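Local coordinates for metal cation efflux system protein CzcD (PDB 6VD9), which binds and transports zinc and mediates low-level metal ion resistance, probably by efflux of cations from the cytoplasm into the periplasm, at residues Asp4-Val18 against Glu51-Phe64. Residues are numbered along the deposited sequence; the frame is centred on the assembly and turned at random.
Sequences DLAEVEKQILATPGV and EVLPELKQMLADKF
The two long helices of the C-terminal domain of this CDF transporter, whose long helices and strands follow the alpha-beta-beta-alpha-beta order of such domains, pack here through Phe64, Met59 and Leu56 of one and Val8 and Gln11 of the other, with Thr15 just after it. Helices 5-13 and 53-64 run roughly antiparallel, 153° between their directions, with axes 10.7 Å apart. Val8 CG2 sits over one face of the Phe64 ring, 3.6 Å from its centroid, in a CH-pi contact. It reaches the ring because it stands anti to Val8's own carbonyl carbon, beside the backbone N. Lys63 CB lies against the opposite face, toward the rim. Glu7 CB and Met59 SD meet the ring edge in its plane, so Phe64 is gripped on both faces and along the edge. Met59 bends at chi2 and chi3, which lays its sulfur 3.6 Å from Gln11 CB and brings CE close to Gln11 O. Beyond this, Gln11 OE1 accepts a weak hydrogen bond from Lys63 NZ, and Gln11 NE2 gives a weak one to Glu7 OE1. Thr15 OG1 donates to Gln11 O at 2.8 Å, back to the preceding helix. Leu56 CD2 packs 3.5 Å from that same Thr15 OG1. At the far end Val18 CG2 touches Val52 CG1 at 3.9 Å, and one water bridges Pro16 O and Glu51 O. Both helices lie on the three-stranded sheet: Ile12 rests on Phe21 of strand 18-28, Leu60 on Leu36 of strand 34-42, and Leu56 on Ile71 of strand 68-74. Helix 53-64 also faces the second subunit, where Lys57 forms a salt bridge with Glu74 of that chain.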
loop_
_atom_site.group_PDB
_atom_site.type_symbol
_atom_site.label_atom_id
_atom_site.label_comp_id
_atom_site.label_asym_id
_atom_site.label_seq_id
_atom_site.Cartn_x
_atom_site.Cartn_y
_atom_site.Cartn_z
ATOM N N ASP A 4 12.909 -5.179 15.307
ATOM C CA ASP A 4 12.734 -6.641 15.506
ATOM C C ASP A 4 11.617 -7.135 14.564
ATOM O O ASP A 4 10.446 -6.944 14.906
ATOM C CB ASP A 4 12.432 -6.970 16.975
ATOM C CG ASP A 4 12.405 -8.457 17.296
ATOM O OD1 ASP A 4 12.338 -9.274 16.346
ATOM O OD2 ASP A 4 12.453 -8.796 18.501
ATOM N N LEU A 5 11.985 -7.825 13.487
ATOM C CA LEU A 5 11.056 -8.273 12.410
ATOM C C LEU A 5 9.981 -9.191 13.014
ATOM O O LEU A 5 8.855 -9.107 12.559
ATOM C CB LEU A 5 11.857 -8.964 11.301
ATOM C CG LEU A 5 11.076 -9.568 10.127
ATOM C CD1 LEU A 5 10.159 -8.525 9.479
ATOM C CD2 LEU A 5 12.038 -10.160 9.094
ATOM N N ALA A 6 10.296 -10.018 14.014
ATOM C CA ALA A 6 9.302 -10.919 14.662
ATOM C C ALA A 6 8.183 -10.137 15.337
ATOM O O ALA A 6 7.060 -10.568 15.232
ATOM C CB ALA A 6 9.952 -11.854 15.648
ATOM N N GLU A 7 8.513 -9.071 16.077
ATOM C CA GLU A 7 7.524 -8.259 16.787
ATOM C C GLU A 7 6.684 -7.593 15.708
ATOM O O GLU A 7 5.520 -7.471 15.954
ATOM C CB GLU A 7 8.158 -7.204 17.698
ATOM C CG GLU A 7 8.432 -7.662 19.121
ATOM C CD GLU A 7 7.306 -8.413 19.793
ATOM O OE1 GLU A 7 6.224 -7.828 19.946
ATOM O OE2 GLU A 7 7.522 -9.587 20.134
ATOM N N VAL A 8 7.294 -7.129 14.613
ATOM C CA VAL A 8 6.532 -6.420 13.538
ATOM C C VAL A 8 5.480 -7.406 13.011
ATOM O O VAL A 8 4.310 -7.065 13.007
ATOM C CB VAL A 8 7.433 -5.855 12.423
ATOM C CG1 VAL A 8 6.606 -5.243 11.302
ATOM C CG2 VAL A 8 8.448 -4.850 12.974
ATOM N N GLU A 9 5.891 -8.619 12.648
ATOM C CA GLU A 9 4.962 -9.687 12.171
ATOM C C GLU A 9 3.868 -9.931 13.212
ATOM O O GLU A 9 2.669 -9.948 12.856
ATOM C CB GLU A 9 5.750 -10.973 11.871
ATOM C CG GLU A 9 6.817 -10.793 10.802
ATOM C CD GLU A 9 7.808 -11.942 10.801
ATOM O OE1 GLU A 9 7.907 -12.615 11.858
ATOM O OE2 GLU A 9 8.416 -12.174 9.748
ATOM N N LYS A 10 4.241 -10.147 14.468
ATOM C CA LYS A 10 3.273 -10.417 15.563
ATOM C C LYS A 10 2.304 -9.249 15.627
ATOM O O LYS A 10 1.104 -9.469 15.753
ATOM C CB LYS A 10 4.010 -10.624 16.897
ATOM C CG LYS A 10 3.131 -10.759 18.138
ATOM C CD LYS A 10 3.856 -11.259 19.431
ATOM C CE LYS A 10 2.871 -11.415 20.579
ATOM N NZ LYS A 10 3.481 -11.814 21.873
ATOM N N GLN A 11 2.803 -8.016 15.577
ATOM C CA GLN A 11 1.908 -6.864 15.809
ATOM C C GLN A 11 0.955 -6.695 14.619
ATOM O O GLN A 11 -0.167 -6.211 14.859
ATOM C CB GLN A 11 2.706 -5.598 16.118
ATOM C CG GLN A 11 3.426 -5.689 17.452
ATOM C CD GLN A 11 2.476 -6.019 18.576
ATOM O OE1 GLN A 11 1.356 -5.517 18.641
ATOM N NE2 GLN A 11 2.932 -6.889 19.463
ATOM N N ILE A 12 1.404 -6.998 13.391
ATOM C CA ILE A 12 0.544 -6.930 12.176
ATOM C C ILE A 12 -0.599 -7.939 12.366
ATOM O O ILE A 12 -1.768 -7.520 12.313
ATOM C CB ILE A 12 1.346 -7.179 10.882
ATOM C CG1 ILE A 12 2.267 -5.991 10.594
ATOM C CG2 ILE A 12 0.426 -7.455 9.717
ATOM C CD1 ILE A 12 3.126 -6.154 9.384
ATOM N N LEU A 13 -0.262 -9.200 12.650
ATOM C CA LEU A 13 -1.284 -10.276 12.812
ATOM C C LEU A 13 -2.153 -10.046 14.050
ATOM O O LEU A 13 -3.292 -10.564 14.079
ATOM C CB LEU A 13 -0.570 -11.636 12.867
ATOM C CG LEU A 13 0.032 -12.116 11.543
ATOM C CD1 LEU A 13 0.749 -13.482 11.737
ATOM C CD2 LEU A 13 -0.984 -12.188 10.408
ATOM N N ALA A 14 -1.674 -9.287 15.029
ATOM C CA ALA A 14 -2.427 -8.978 16.262
ATOM C C ALA A 14 -3.430 -7.856 16.000
ATOM O O ALA A 14 -4.315 -7.650 16.843
ATOM C CB ALA A 14 -1.490 -8.608 17.370
ATOM N N THR A 15 -3.344 -7.171 14.863
ATOM C CA THR A 15 -4.202 -5.994 14.584
ATOM C C THR A 15 -5.601 -6.469 14.212
ATOM O O THR A 15 -5.718 -7.285 13.311
ATOM C CB THR A 15 -3.590 -5.111 13.492
ATOM O OG1 THR A 15 -2.324 -4.664 13.975
ATOM C CG2 THR A 15 -4.496 -3.942 13.150
ATOM N N PRO A 16 -6.713 -5.997 14.843
ATOM C CA PRO A 16 -8.048 -6.463 14.461
ATOM C C PRO A 16 -8.308 -6.259 12.966
ATOM O O PRO A 16 -7.943 -5.197 12.450
ATOM C CB PRO A 16 -8.972 -5.578 15.326
ATOM C CG PRO A 16 -8.156 -5.378 16.546
ATOM C CD PRO A 16 -6.783 -5.062 15.982
ATOM N N GLY A 17 -8.869 -7.266 12.307
ATOM C CA GLY A 17 -9.277 -7.189 10.883
ATOM C C GLY A 17 -8.190 -7.662 9.939
ATOM O O GLY A 17 -8.434 -7.630 8.723
ATOM N N VAL A 18 -7.014 -8.050 10.468
ATOM C CA VAL A 18 -5.895 -8.664 9.688
ATOM C C VAL A 18 -6.015 -10.184 9.759
ATOM O O VAL A 18 -5.910 -10.714 10.885
ATOM C CB VAL A 18 -4.512 -8.257 10.209
ATOM C CG1 VAL A 18 -3.436 -9.039 9.496
ATOM C CG2 VAL A 18 -4.261 -6.756 10.094
ATOM N N GLU A 51 -10.856 0.880 8.760
ATOM C CA GLU A 51 -10.988 0.039 9.976
ATOM C C GLU A 51 -9.703 -0.699 10.379
ATOM O O GLU A 51 -9.712 -1.332 11.476
ATOM C CB GLU A 51 -12.148 -0.924 9.755
ATOM C CG GLU A 51 -13.482 -0.223 9.506
ATOM C CD GLU A 51 -14.708 -1.116 9.612
ATOM O OE1 GLU A 51 -14.996 -1.821 8.660
ATOM O OE2 GLU A 51 -15.416 -1.071 10.684
ATOM N N VAL A 52 -8.673 -0.696 9.517
ATOM C CA VAL A 52 -7.384 -1.388 9.741
ATOM C C VAL A 52 -6.235 -0.414 9.458
ATOM O O VAL A 52 -5.292 -0.401 10.250
ATOM C CB VAL A 52 -7.293 -2.659 8.886
ATOM C CG1 VAL A 52 -6.007 -3.382 9.184
ATOM C CG2 VAL A 52 -8.470 -3.598 9.166
ATOM N N LEU A 53 -6.258 0.321 8.336
ATOM C CA LEU A 53 -5.070 1.148 7.940
ATOM C C LEU A 53 -4.659 2.115 9.056
ATOM O O LEU A 53 -3.478 2.241 9.364
ATOM C CB LEU A 53 -5.355 1.855 6.623
ATOM C CG LEU A 53 -4.229 2.732 6.070
ATOM C CD1 LEU A 53 -2.951 1.926 5.898
ATOM C CD2 LEU A 53 -4.626 3.304 4.752
ATOM N N PRO A 54 -5.587 2.861 9.687
ATOM C CA PRO A 54 -5.184 3.825 10.708
ATOM C C PRO A 54 -4.525 3.139 11.908
ATOM O O PRO A 54 -3.540 3.672 12.421
ATOM C CB PRO A 54 -6.499 4.521 11.120
ATOM C CG PRO A 54 -7.461 4.221 10.008
ATOM C CD PRO A 54 -7.027 2.888 9.417
ATOM N N GLU A 55 -5.024 1.952 12.290
ATOM C CA GLU A 55 -4.458 1.155 13.411
ATOM C C GLU A 55 -3.063 0.646 13.050
ATOM O O GLU A 55 -2.175 0.708 13.904
ATOM C CB GLU A 55 -5.377 -0.005 13.784
ATOM C CG GLU A 55 -6.699 0.476 14.350
ATOM C CD GLU A 55 -7.808 0.963 13.426
ATOM O OE1 GLU A 55 -7.627 1.044 12.171
ATOM O OE2 GLU A 55 -8.907 1.297 13.991
ATOM N N LEU A 56 -2.855 0.135 11.828
ATOM C CA LEU A 56 -1.497 -0.304 11.418
ATOM C C LEU A 56 -0.544 0.902 11.388
ATOM O O LEU A 56 0.577 0.734 11.826
ATOM C CB LEU A 56 -1.548 -1.001 10.064
ATOM C CG LEU A 56 -2.229 -2.372 10.047
ATOM C CD1 LEU A 56 -2.364 -2.871 8.616
ATOM C CD2 LEU A 56 -1.423 -3.382 10.838
ATOM N N LYS A 57 -0.949 2.025 10.829
ATOM C CA LYS A 57 -0.089 3.246 10.784
ATOM C C LYS A 57 0.307 3.609 12.227
ATOM O O LYS A 57 1.498 3.845 12.465
ATOM C CB LYS A 57 -0.789 4.412 10.088
ATOM C CG LYS A 57 -0.911 4.305 8.559
ATOM C CD LYS A 57 -1.853 5.359 8.012
ATOM C CE LYS A 57 -1.866 5.504 6.507
ATOM N NZ LYS A 57 -2.805 6.578 6.068
ATOM N N GLN A 58 -0.654 3.666 13.142
ATOM C CA GLN A 58 -0.454 4.101 14.557
ATOM C C GLN A 58 0.529 3.143 15.246
ATOM O O GLN A 58 1.529 3.605 15.824
ATOM C CB GLN A 58 -1.817 4.195 15.253
ATOM C CG GLN A 58 -1.773 4.494 16.753
ATOM C CD GLN A 58 -3.133 4.329 17.411
ATOM O OE1 GLN A 58 -3.873 3.359 17.189
ATOM N NE2 GLN A 58 -3.474 5.281 18.265
ATOM N N MET A 59 0.342 1.835 15.059
ATOM C CA MET A 59 1.161 0.799 15.729
ATOM C C MET A 59 2.584 0.853 15.170
ATOM O O MET A 59 3.557 0.688 15.942
ATOM C CB MET A 59 0.516 -0.584 15.555
ATOM C CG MET A 59 1.399 -1.717 16.001
ATOM S SD MET A 59 2.540 -2.254 14.738
ATOM C CE MET A 59 1.423 -2.976 13.527
ATOM N N LEU A 60 2.756 1.056 13.859
ATOM C CA LEU A 60 4.104 0.981 13.239
ATOM C C LEU A 60 4.935 2.192 13.684
ATOM O O LEU A 60 6.143 2.037 13.920
ATOM C CB LEU A 60 3.950 0.905 11.723
ATOM C CG LEU A 60 3.392 -0.428 11.228
ATOM C CD1 LEU A 60 3.002 -0.313 9.766
ATOM C CD2 LEU A 60 4.410 -1.544 11.456
ATOM N N ALA A 61 4.270 3.320 13.851
ATOM C CA ALA A 61 4.911 4.573 14.319
ATOM C C ALA A 61 5.290 4.399 15.793
ATOM O O ALA A 61 6.470 4.573 16.109
ATOM C CB ALA A 61 4.016 5.737 14.086
ATOM N N ASP A 62 4.347 3.953 16.620
ATOM C CA ASP A 62 4.496 3.939 18.102
ATOM C C ASP A 62 5.473 2.856 18.545
ATOM O O ASP A 62 6.314 3.122 19.439
ATOM C CB ASP A 62 3.160 3.710 18.796
ATOM C CG ASP A 62 2.211 4.876 18.635
ATOM O OD1 ASP A 62 2.711 6.015 18.547
ATOM O OD2 ASP A 62 0.990 4.633 18.560
ATOM N N LYS A 63 5.348 1.656 17.982
ATOM C CA LYS A 63 6.080 0.474 18.473
ATOM C C LYS A 63 7.432 0.357 17.772
ATOM O O LYS A 63 8.339 -0.212 18.397
ATOM C CB LYS A 63 5.173 -0.750 18.348
ATOM C CG LYS A 63 3.823 -0.583 19.045
ATOM C CD LYS A 63 3.153 -1.879 19.432
ATOM C CE LYS A 63 2.167 -1.707 20.567
ATOM N NZ LYS A 63 1.257 -2.863 20.681
ATOM N N PHE A 64 7.586 0.820 16.519
ATOM C CA PHE A 64 8.794 0.536 15.705
ATOM C C PHE A 64 9.418 1.811 15.140
ATOM O O PHE A 64 10.443 1.668 14.490
ATOM C CB PHE A 64 8.476 -0.482 14.595
ATOM C CG PHE A 64 7.872 -1.740 15.147
ATOM C CD1 PHE A 64 8.665 -2.622 15.875
ATOM C CD2 PHE A 64 6.521 -2.017 15.012
ATOM C CE1 PHE A 64 8.112 -3.758 16.431
ATOM C CE2 PHE A 64 5.973 -3.161 15.574
ATOM C CZ PHE A 64 6.772 -4.032 16.281
HETATM O O HOH W 1 -8.058 -2.546 13.327
#